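Local atomic coordinates of prepilin (Salmonella typhi, PDB entry 3FHV), a protein that probably builds the type IVb pilus of the bacterium as its pilin subunit, and interacts with the host chloride channel CFTR in cell adhesion. Residues A[37-42]-A[75-80]; A[67-72]-A[95-100]; A[88-93]-A[151-156]. One frame throughout, in Å; residues are numbered along the deposited sequence.

Contact 1: A[37-42]-A[75-80]; sequences AKMTDT and VAPDTA
In the globular part of this type IVb pilin, the short helix 36-45 lies against strand 72-78 of the antiparallel sheet, and Thr-40 and Met-39 of the helix meet Val-75, Ala-76 and Pro-77. The axes of helix 37-42 and strand 75-78 come within 6.4 Å and run at 126°. One hydrogen bond joins helix and strand. The N-H of Val-75 donates a hydrogen bond to OG1 of Thr-40, with N to OG1 at 2.8 Å and a nearly straight angle of 162°. Thr-40 OG1 lies beside its own backbone N and anti to the carbonyl carbon (chi1 -64°). The same oxygen is also hydrogen-bonded to the carbonyl of Gly-36, one turn back in the helix. The hydroxyl therefore serves the helix and the strand at once, and both bonds together limit its rotation.

Met-39 supplies the apolar half. Its chain is extended and crosses the side chain of Val-75 at about a right angle. CB of Met-39 rests 3.5 Å from the carbonyl O of Val-75. The sulfur lies further along the strand, with Met-39 SD 3.5 Å from Pro-77 N and 3.8 Å from Pro-77 CD. CG1 of Val-75 is the branch that meets the sulfur, again with SD to CG1 at 3.8 Å.

The contact is buried. Met-39 also packs on Thr-21 and Met-25 of helix 8-25, and Val-75 on Leu-17 of that helix. Phe-89 of the adjacent strand 88-96 touches both side chains. Helix 36-45 lies beside helix 8-25, and both pack on the sheet, with Met-39 at the place where they meet.

Contact 2: A[67-72]-A[95-100]; sequences NSWGGQ and KVPQSA
Residues 67-72 face residues 95-100 without a direct hydrogen bond, the backbones coming nearest at Gly-71 and Lys-95, whose CA atoms are 5.0 Å apart. A type I turn runs from Asn-67 to Gly-70, and Pro-97 is the N-cap residue of helix 98-111.

Trp-69 carries the contact. Pro-97 points its CG-CD edge at one face of the indole. Its CG sits 3.5 Å from the centroid of the five-membered ring of Trp-69, 8° off the ring normal, a CH-pi contact. CD of Pro-97 is 3.4 Å from Trp-69 CD2. CB of Ser-68 covers the opposite face. Further out, Trp-69 CH2 meets Ala-100 CB at 3.4 Å, and CZ3 touches CG1 of Val-96. With CG anti to its own carbonyl carbon (chi1 -54°), the indole swings to the Pro-97 side.

Asn-67 shapes the turn from inside. Its OD1 accepts from Gly-71 N at 2.8 Å and from Trp-69 N at 2.9 Å, on opposite faces of the amide plane. Its ND2 is hydrogen-bonded to the carbonyl of Asn-94 and to Thr-93 OG1. At the outer side one water donates to Gly-70 O and only weakly accepts from Lys-95 NZ.

The arrangement is an Asx turn in a beta hairpin loop, with its tryptophan packed on the proline that starts a helix. Lys-95 and Val-96 form a G1 beta bulge opposite Asn-148.

Contact 3: A[88-93]-A[151-156]; sequences GFTITT and VFNYNG
Ile-91 and Phe-152 form a hydrogen-bonded antiparallel pair, and both of its backbone hydrogen bonds form. Ile-91 N donates to Phe-152 O at 2.9 Å, with an N-H...O angle of 153°. Phe-152 N donates to Ile-91 O at 2.8 Å and 161°. Each of these carbonyls also receives a CA-H contact, from Thr-90 CA to Phe-152 O at 3.2 Å and from Val-151 CA to Ile-91 O at 3.4 Å.

Toward Gly-88 and the C-terminus of the chain the pairing weakens. Phe-89 O and Tyr-154 N do not make a hydrogen bond. Phe-89 N and Tyr-154 O are buried here with no hydrogen-bond partner in the model. Tyr-154 O meets a CA-H of Gly-88 instead, with CA to O at 3.3 Å. Thr-93 OG1 is hydrogen-bonded to Tyr-14 OH.

The side chains of Phe-89 and Tyr-154 do meet. Their rings are almost parallel, at 19°, but slid apart. CB of Tyr-154 sits over one face of the Phe-89 ring, 3.9 Å from its centroid. Ile-91 CD1 touches Tyr-154 CE2. Beside Thr-92, Val-151 points the same way, on the other face of the sheet.

Strand 88-96 bonds on to strand 72-78, and strand 148-154 to strand 116-119. Helix 8-25 covers Phe-89, Ile-91 and Tyr-154, while helix 98-111 packs on Phe-152 and Tyr-154.

Overall arrangement
All three contacts touch one antiparallel sheet. Contact 3 joins its strands 88-96 and 148-154, nearest the centre of the chain. Contact 1, about 10 Å away centre to centre, brings helix 36-45 onto the neighbouring strand 72-78. Backbone hydrogen bonds link the two. Contact 2 is about 17 Å from contact 3 and 20 Å from contact 1, on the opposite side of the chain's centre from contact 1. It joins the 67-71 loop to the end of strand 88-96 and the start of helix 98-111, and its Asn-67 reaches Thr-93 of contact 3. Contact 1 closes before contact 3 opens; contact 2 interleaves with both. The last strand is inserted beside strand 88-96, so distant segments pair inside the sheet.

Contact 1: A[37-42]-A[75-80]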
# COMPACT_ATOMS: atom_id res chain seq x y z
N ALA A 37 1.88 -21.05 -1.92
CA ALA A 37 1.32 -21.06 -0.57
C ALA A 37 2.25 -20.36 0.42
O ALA A 37 1.79 -19.56 1.23
CB ALA A 37 1.06 -22.48 -0.13
N LYS A 38 3.54 -20.66 0.34
CA LYS A 38 4.51 -20.06 1.26
C LYS A 38 4.81 -18.61 0.95
O LYS A 38 4.91 -17.77 1.85
CB LYS A 38 5.82 -20.85 1.24
CG LYS A 38 6.90 -20.29 2.15
CD LYS A 38 6.43 -20.31 3.60
CE LYS A 38 7.53 -19.86 4.56
NZ LYS A 38 7.03 -19.91 5.96
N MET A 39 4.98 -18.30 -0.32
CA MET A 39 5.27 -16.93 -0.74
C MET A 39 4.11 -16.00 -0.40
O MET A 39 4.31 -14.86 0.04
CB MET A 39 5.56 -16.90 -2.25
CG MET A 39 5.92 -15.53 -2.79
SD MET A 39 6.51 -15.62 -4.49
CE MET A 39 7.41 -14.07 -4.60
N THR A 40 2.89 -16.50 -0.61
CA THR A 40 1.69 -15.71 -0.35
C THR A 40 1.52 -15.50 1.16
O THR A 40 1.17 -14.40 1.60
CB THR A 40 0.44 -16.39 -0.95
OG1 THR A 40 0.57 -16.45 -2.38
CG2 THR A 40 -0.83 -15.62 -0.60
N ASP A 41 1.78 -16.53 1.96
CA ASP A 41 1.66 -16.39 3.41
C ASP A 41 2.66 -15.36 3.94
O ASP A 41 2.32 -14.54 4.80
CB ASP A 41 1.89 -17.73 4.11
CG ASP A 41 1.97 -17.57 5.62
OD1 ASP A 41 0.90 -17.49 6.27
OD2 ASP A 41 3.10 -17.50 6.15
N THR A 42 3.90 -15.40 3.43
CA THR A 42 4.93 -14.46 3.85
C THR A 42 4.51 -13.02 3.55
O THR A 42 4.67 -12.13 4.39
CB THR A 42 6.28 -14.74 3.14
OG1 THR A 42 6.67 -16.10 3.36
CG2 THR A 42 7.37 -13.82 3.66
N VAL A 75 0.38 -15.66 -5.05
CA VAL A 75 1.61 -15.04 -5.50
C VAL A 75 2.61 -16.19 -5.48
O VAL A 75 2.84 -16.79 -4.43
CB VAL A 75 2.10 -13.93 -4.54
CG1 VAL A 75 3.44 -13.37 -5.02
CG2 VAL A 75 1.05 -12.82 -4.47
N ALA A 76 3.18 -16.50 -6.63
CA ALA A 76 4.10 -17.63 -6.71
C ALA A 76 5.37 -17.33 -7.50
O ALA A 76 5.37 -16.53 -8.43
CB ALA A 76 3.38 -18.84 -7.31
N PRO A 77 6.48 -18.00 -7.12
CA PRO A 77 7.75 -17.80 -7.81
C PRO A 77 7.66 -18.34 -9.23
O PRO A 77 6.97 -19.32 -9.48
CB PRO A 77 8.72 -18.60 -6.95
CG PRO A 77 7.86 -19.77 -6.50
CD PRO A 77 6.58 -19.06 -6.10
N ASP A 78 8.36 -17.69 -10.15
CA ASP A 78 8.36 -18.13 -11.54
C ASP A 78 9.71 -18.77 -11.81
O ASP A 78 10.66 -18.09 -12.19
CB ASP A 78 8.14 -16.95 -12.48
CG ASP A 78 8.05 -17.37 -13.94
OD1 ASP A 78 8.97 -18.08 -14.41
OD2 ASP A 78 7.07 -17.00 -14.61
N THR A 79 9.80 -20.08 -11.59
CA THR A 79 11.04 -20.82 -11.80
C THR A 79 12.22 -20.07 -11.17
O THR A 79 13.16 -19.67 -11.86
CB THR A 79 11.32 -21.03 -13.31
OG1 THR A 79 10.18 -21.67 -13.91
CG2 THR A 79 12.55 -21.91 -13.52
N ALA A 80 12.15 -19.88 -9.86
CA ALA A 80 13.19 -19.17 -9.12
C ALA A 80 14.52 -19.91 -9.14
O ALA A 80 14.61 -21.05 -8.68
CB ALA A 80 12.73 -18.94 -7.69

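Contact 2: A[67-72]-A[95-100]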
# COMPACT_ATOMS: atom_id res chain seq x y z
N ASN A 67 -9.80 -12.81 -3.69
CA ASN A 67 -10.26 -11.61 -4.37
C ASN A 67 -11.68 -11.25 -3.95
O ASN A 67 -12.30 -11.95 -3.13
CB ASN A 67 -10.17 -11.76 -5.90
CG ASN A 67 -10.99 -12.92 -6.46
OD1 ASN A 67 -12.09 -13.21 -5.99
ND2 ASN A 67 -10.46 -13.56 -7.50
N SER A 68 -12.18 -10.16 -4.50
CA SER A 68 -13.53 -9.68 -4.17
C SER A 68 -14.65 -10.68 -4.39
O SER A 68 -15.70 -10.59 -3.75
CB SER A 68 -13.83 -8.42 -4.97
OG SER A 68 -12.97 -7.37 -4.57
N TRP A 69 -14.45 -11.64 -5.28
CA TRP A 69 -15.50 -12.60 -5.58
C TRP A 69 -15.34 -13.96 -4.93
O TRP A 69 -16.10 -14.88 -5.22
CB TRP A 69 -15.61 -12.74 -7.10
CG TRP A 69 -15.79 -11.40 -7.74
CD1 TRP A 69 -16.96 -10.71 -7.87
CD2 TRP A 69 -14.76 -10.56 -8.26
NE1 TRP A 69 -16.72 -9.47 -8.44
CE2 TRP A 69 -15.38 -9.36 -8.69
CE3 TRP A 69 -13.38 -10.70 -8.41
CZ2 TRP A 69 -14.65 -8.30 -9.25
CZ3 TRP A 69 -12.65 -9.65 -8.97
CH2 TRP A 69 -13.30 -8.46 -9.38
N GLY A 70 -14.37 -14.10 -4.03
CA GLY A 70 -14.18 -15.39 -3.38
C GLY A 70 -13.25 -16.32 -4.13
O GLY A 70 -13.13 -17.49 -3.79
N GLY A 71 -12.62 -15.82 -5.19
CA GLY A 71 -11.67 -16.63 -5.94
C GLY A 71 -10.32 -16.47 -5.27
O GLY A 71 -9.99 -15.39 -4.76
N GLN A 72 -9.50 -17.52 -5.26
CA GLN A 72 -8.21 -17.42 -4.60
C GLN A 72 -7.17 -16.60 -5.36
O GLN A 72 -7.16 -16.59 -6.60
CB GLN A 72 -7.65 -18.83 -4.31
CG GLN A 72 -6.37 -18.81 -3.49
CD GLN A 72 -5.95 -20.19 -2.98
OE1 GLN A 72 -6.33 -21.21 -3.55
NE2 GLN A 72 -5.14 -20.21 -1.93
N LYS A 95 -11.48 -17.13 -10.74
CA LYS A 95 -12.92 -16.95 -10.80
C LYS A 95 -13.34 -15.49 -10.94
O LYS A 95 -14.32 -15.05 -10.34
CB LYS A 95 -13.58 -17.57 -9.56
CG LYS A 95 -13.25 -19.06 -9.40
CD LYS A 95 -14.08 -19.69 -8.30
CE LYS A 95 -14.08 -21.21 -8.39
NZ LYS A 95 -15.01 -21.81 -7.39
N VAL A 96 -12.60 -14.75 -11.76
CA VAL A 96 -12.91 -13.35 -11.98
C VAL A 96 -14.07 -13.25 -12.97
O VAL A 96 -14.04 -13.88 -14.02
CB VAL A 96 -11.70 -12.61 -12.58
CG1 VAL A 96 -12.03 -11.14 -12.77
CG2 VAL A 96 -10.49 -12.81 -11.68
N PRO A 97 -15.11 -12.46 -12.63
CA PRO A 97 -16.29 -12.27 -13.48
C PRO A 97 -15.89 -11.61 -14.79
O PRO A 97 -14.86 -10.94 -14.85
CB PRO A 97 -17.20 -11.39 -12.63
CG PRO A 97 -16.84 -11.79 -11.24
CD PRO A 97 -15.33 -11.88 -11.29
N GLN A 98 -16.72 -11.77 -15.82
CA GLN A 98 -16.41 -11.24 -17.15
C GLN A 98 -16.09 -9.75 -17.21
O GLN A 98 -15.06 -9.36 -17.77
CB GLN A 98 -17.56 -11.56 -18.11
CG GLN A 98 -17.13 -11.68 -19.58
CD GLN A 98 -17.00 -10.34 -20.29
OE1 GLN A 98 -16.43 -10.26 -21.38
NE2 GLN A 98 -17.54 -9.29 -19.69
N SER A 99 -16.97 -8.92 -16.66
CA SER A 99 -16.77 -7.48 -16.67
C SER A 99 -15.47 -7.08 -15.99
O SER A 99 -14.70 -6.27 -16.52
CB SER A 99 -17.94 -6.78 -15.99
OG SER A 99 -17.72 -5.38 -15.96
N ALA A 100 -15.22 -7.64 -14.81
CA ALA A 100 -14.02 -7.34 -14.04
C ALA A 100 -12.78 -7.80 -14.79
O ALA A 100 -11.76 -7.11 -14.79
CB ALA A 100 -14.09 -8.01 -12.68
O HOH W 1 -13.06 -20.31 -4.96

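Contact 3: A[88-93]-A[151-156]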
# COMPACT_ATOMS: atom_id res chain seq x y z
N GLY A 88 11.58 -13.91 -11.38
CA GLY A 88 10.33 -13.21 -11.19
C GLY A 88 9.29 -13.99 -10.41
O GLY A 88 9.59 -14.99 -9.76
N PHE A 89 8.05 -13.52 -10.47
CA PHE A 89 6.95 -14.16 -9.78
C PHE A 89 5.69 -13.82 -10.55
O PHE A 89 5.71 -12.99 -11.46
CB PHE A 89 6.84 -13.64 -8.34
CG PHE A 89 6.56 -12.17 -8.23
CD1 PHE A 89 5.25 -11.69 -8.17
CD2 PHE A 89 7.61 -11.25 -8.19
CE1 PHE A 89 4.99 -10.32 -8.08
CE2 PHE A 89 7.36 -9.88 -8.11
CZ PHE A 89 6.05 -9.42 -8.05
N THR A 90 4.60 -14.49 -10.20
CA THR A 90 3.32 -14.25 -10.84
C THR A 90 2.27 -14.00 -9.77
O THR A 90 2.40 -14.45 -8.64
CB THR A 90 2.83 -15.47 -11.67
OG1 THR A 90 2.78 -16.63 -10.82
CG2 THR A 90 3.74 -15.74 -12.85
N ILE A 91 1.24 -13.24 -10.13
CA ILE A 91 0.11 -13.00 -9.24
C ILE A 91 -1.06 -13.55 -10.04
O ILE A 91 -1.39 -13.03 -11.10
CB ILE A 91 -0.15 -11.51 -8.95
CG1 ILE A 91 1.04 -10.89 -8.21
CG2 ILE A 91 -1.43 -11.36 -8.10
CD1 ILE A 91 0.82 -9.42 -7.85
N THR A 92 -1.65 -14.63 -9.54
CA THR A 92 -2.77 -15.27 -10.20
C THR A 92 -4.04 -14.98 -9.41
O THR A 92 -4.04 -15.08 -8.18
CB THR A 92 -2.59 -16.81 -10.25
OG1 THR A 92 -1.40 -17.12 -11.00
CG2 THR A 92 -3.79 -17.48 -10.92
N THR A 93 -5.11 -14.62 -10.10
CA THR A 93 -6.39 -14.37 -9.43
C THR A 93 -7.45 -15.18 -10.17
O THR A 93 -7.57 -15.10 -11.40
CB THR A 93 -6.72 -12.86 -9.41
OG1 THR A 93 -7.98 -12.66 -8.74
CG2 THR A 93 -6.77 -12.28 -10.82
N VAL A 151 -3.41 -13.87 -14.80
CA VAL A 151 -2.07 -14.02 -14.24
C VAL A 151 -1.24 -12.82 -14.64
O VAL A 151 -1.21 -12.43 -15.80
CB VAL A 151 -1.36 -15.30 -14.75
CG1 VAL A 151 -0.03 -15.46 -14.03
CG2 VAL A 151 -2.24 -16.52 -14.50
N PHE A 152 -0.58 -12.21 -13.65
CA PHE A 152 0.27 -11.06 -13.90
C PHE A 152 1.72 -11.45 -13.61
O PHE A 152 2.05 -11.86 -12.50
CB PHE A 152 -0.18 -9.90 -13.00
CG PHE A 152 -1.67 -9.67 -13.01
CD1 PHE A 152 -2.34 -9.42 -14.21
CD2 PHE A 152 -2.40 -9.71 -11.83
CE1 PHE A 152 -3.73 -9.23 -14.23
CE2 PHE A 152 -3.78 -9.52 -11.83
CZ PHE A 152 -4.45 -9.28 -13.03
N ASN A 153 2.57 -11.33 -14.62
CA ASN A 153 3.99 -11.63 -14.47
C ASN A 153 4.83 -10.38 -14.27
O ASN A 153 4.34 -9.26 -14.43
CB ASN A 153 4.50 -12.43 -15.67
CG ASN A 153 4.08 -13.89 -15.63
OD1 ASN A 153 3.02 -14.25 -16.13
ND2 ASN A 153 4.92 -14.72 -15.02
N TYR A 154 6.10 -10.57 -13.93
CA TYR A 154 6.88 -9.53 -13.27
C TYR A 154 8.38 -9.81 -13.37
O TYR A 154 8.87 -10.78 -12.79
CB TYR A 154 6.47 -9.39 -11.81
CG TYR A 154 5.20 -8.60 -11.60
CD1 TYR A 154 5.16 -7.23 -11.83
CD2 TYR A 154 4.03 -9.22 -11.17
CE1 TYR A 154 4.00 -6.51 -11.64
CE2 TYR A 154 2.87 -8.51 -10.98
CZ TYR A 154 2.86 -7.15 -11.21
OH TYR A 154 1.70 -6.43 -11.02
N ASN A 155 9.09 -8.97 -14.11
CA ASN A 155 10.33 -9.37 -14.75
C ASN A 155 10.32 -10.84 -15.16
O ASN A 155 10.32 -11.73 -14.32
CB ASN A 155 11.52 -9.10 -13.83
CG ASN A 155 12.47 -8.05 -14.39
OD1 ASN A 155 13.35 -7.56 -13.69
ND2 ASN A 155 12.29 -7.71 -15.66
N GLY A 156 10.32 -11.08 -16.47
CA GLY A 156 10.64 -12.39 -17.00
C GLY A 156 9.40 -13.20 -17.34
O GLY A 156 9.12 -13.43 -18.54
OXT GLY A 156 8.71 -13.61 -16.39